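PDB 2HLY: hypothetical protein Atu2299 from Agrobacterium tumefaciens, which is of unknown function but belongs to the DUF2026 family, placed in the CA clan of papain-like cysteine peptidases, whose fold it may share. Local coordinates for residues Q10-F14 with L203-W207. Sequence-based numbering, arbitrary orientation.
Sequences QTDYF and LTGAW
Phe14 and Leu203 meet in a CH-pi contact where the first turn of helix 10-24 packs against the extended C-terminal tail, joining elements from near the N terminus and at the C terminus of a fold probably related to the papain-like peptidases. The pair illustrates how an aromatic ring packs closely on an apolar carbon while water mediates the polar rim. Leu203 CB stands almost over the middle of the Phe14 ring, 3.8 Å from the centroid and 11° off the ring normal, while Leu203 CD1 lies 3.9 Å from Phe14 CD1. With CG anti to its carbonyl carbon (chi1 -73°), Phe14 turns its ring toward the tail, whose backbone bends round it: Leu203 O lies 3.7 Å from Phe14 CE2, and Gly205 O approaches Phe14 CZ at the ring edge, near its plane, at 3.4 Å. This buried aromatic is the tightly packed part of the interface. One helical turn earlier the contact loosens. Gln10, extended with CG anti to the backbone N (chi1 177°), carries its amide across to the tail, yet no direct hydrogen bond joins the segments. Its OE1 merely touches the methyl CB of Ala206 at 3.5 Å. Gly205 is also tied by backbone hydrogen bonding to Met119, so the tail is anchored to a second part of the chain besides the helix. On the partly exposed side one water links the two segments, accepting from Gln10 NE2 at 2.9 Å and from the backbone N of Gly205 at 3.0 Å.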
loop_
_atom_site.group_PDB
_atom_site.type_symbol
_atom_site.label_atom_id
_atom_site.label_comp_id
_atom_site.label_asym_id
_atom_site.label_seq_id
_atom_site.Cartn_x
_atom_site.Cartn_y
_atom_site.Cartn_z
ATOM N N GLN A 10 -6.683 -12.265 4.233
ATOM C CA GLN A 10 -7.355 -11.218 3.436
ATOM C C GLN A 10 -8.027 -10.186 4.343
ATOM O O GLN A 10 -7.906 -8.970 4.140
ATOM C CB GLN A 10 -8.356 -11.831 2.446
ATOM C CG GLN A 10 -9.100 -10.767 1.663
ATOM C CD GLN A 10 -10.029 -11.327 0.609
ATOM O OE1 GLN A 10 -9.587 -11.982 -0.339
ATOM N NE2 GLN A 10 -11.315 -11.046 0.751
ATOM N N THR A 11 -8.741 -10.662 5.356
ATOM C CA THR A 11 -9.473 -9.739 6.194
ATOM C C THR A 11 -8.531 -8.777 6.922
ATOM O O THR A 11 -8.856 -7.600 7.104
ATOM C CB THR A 11 -10.434 -10.478 7.157
ATOM O OG1 THR A 11 -11.403 -9.547 7.662
ATOM C CG2 THR A 11 -9.674 -11.184 8.282
ATOM N N ASP A 12 -7.353 -9.275 7.294
ATOM C CA ASP A 12 -6.357 -8.463 8.008
ATOM C C ASP A 12 -5.648 -7.489 7.057
ATOM O O ASP A 12 -5.308 -6.358 7.428
ATOM C CB ASP A 12 -5.378 -9.380 8.744
ATOM C CG ASP A 12 -6.041 -10.098 9.920
ATOM O OD1 ASP A 12 -6.902 -9.470 10.577
ATOM O OD2 ASP A 12 -5.706 -11.276 10.187
ATOM N N TYR A 13 -5.437 -7.930 5.828
ATOM C CA TYR A 13 -4.950 -7.024 4.791
ATOM C C TYR A 13 -5.899 -5.832 4.672
ATOM O O TYR A 13 -5.464 -4.680 4.608
ATOM C CB TYR A 13 -4.860 -7.769 3.466
ATOM C CG TYR A 13 -4.633 -6.879 2.251
ATOM C CD1 TYR A 13 -3.354 -6.710 1.701
ATOM C CD2 TYR A 13 -5.705 -6.247 1.625
ATOM C CE1 TYR A 13 -3.151 -5.911 0.569
ATOM C CE2 TYR A 13 -5.513 -5.445 0.502
ATOM C CZ TYR A 13 -4.244 -5.301 -0.033
ATOM O OH TYR A 13 -4.109 -4.535 -1.172
ATOM N N PHE A 14 -7.206 -6.097 4.617
ATOM C CA PHE A 14 -8.157 -5.001 4.538
ATOM C C PHE A 14 -8.146 -4.120 5.789
ATOM O O PHE A 14 -8.295 -2.911 5.682
ATOM C CB PHE A 14 -9.562 -5.518 4.217
ATOM C CG PHE A 14 -9.731 -5.987 2.794
ATOM C CD1 PHE A 14 -9.230 -5.243 1.723
ATOM C CD2 PHE A 14 -10.415 -7.181 2.522
ATOM C CE1 PHE A 14 -9.415 -5.677 0.399
ATOM C CE2 PHE A 14 -10.593 -7.615 1.205
ATOM C CZ PHE A 14 -10.090 -6.865 0.151
ATOM N N LEU A 203 -15.246 -3.899 1.623
ATOM C CA LEU A 203 -14.072 -4.395 0.895
ATOM C C LEU A 203 -14.080 -5.903 0.765
ATOM O O LEU A 203 -14.110 -6.616 1.773
ATOM C CB LEU A 203 -12.807 -3.970 1.627
ATOM C CG LEU A 203 -12.526 -2.466 1.651
ATOM C CD1 LEU A 203 -11.466 -2.152 2.709
ATOM C CD2 LEU A 203 -12.115 -1.959 0.266
ATOM N N THR A 204 -14.025 -6.381 -0.481
ATOM C CA THR A 204 -14.036 -7.807 -0.783
ATOM C C THR A 204 -13.165 -8.094 -2.006
ATOM O O THR A 204 -12.967 -7.216 -2.848
ATOM C CB THR A 204 -15.481 -8.322 -1.103
ATOM O OG1 THR A 204 -15.915 -7.785 -2.356
ATOM C CG2 THR A 204 -16.492 -7.946 0.005
ATOM N N GLY A 205 -12.681 -9.325 -2.103
ATOM C CA GLY A 205 -12.009 -9.794 -3.316
ATOM C C GLY A 205 -10.493 -9.741 -3.263
ATOM O O GLY A 205 -9.903 -8.992 -2.479
ATOM N N ALA A 206 -9.873 -10.558 -4.112
ATOM C CA ALA A 206 -8.416 -10.609 -4.235
ATOM C C ALA A 206 -7.992 -10.767 -5.687
ATOM O O ALA A 206 -8.595 -11.551 -6.443
ATOM C CB ALA A 206 -7.851 -11.758 -3.407
ATOM N N TRP A 207 -6.967 -10.015 -6.075
ATOM C CA TRP A 207 -6.365 -10.147 -7.414
ATOM C C TRP A 207 -5.521 -11.396 -7.517
ATOM O O TRP A 207 -5.374 -11.964 -8.607
ATOM C CB TRP A 207 -5.490 -8.942 -7.730
ATOM C CG TRP A 207 -6.277 -7.688 -7.863
ATOM C CD1 TRP A 207 -6.148 -6.562 -7.111
ATOM C CD2 TRP A 207 -7.333 -7.439 -8.798
ATOM N NE1 TRP A 207 -7.040 -5.603 -7.536
ATOM C CE2 TRP A 207 -7.801 -6.120 -8.552
ATOM C CE3 TRP A 207 -7.942 -8.199 -9.815
ATOM C CZ2 TRP A 207 -8.832 -5.534 -9.298
ATOM C CZ3 TRP A 207 -8.979 -7.622 -10.550
ATOM C CH2 TRP A 207 -9.421 -6.307 -10.280
ATOM O OXT TRP A 207 -4.951 -11.863 -6.529
HETATM O O HOH W 1 -13.769 -11.752 -0.644
#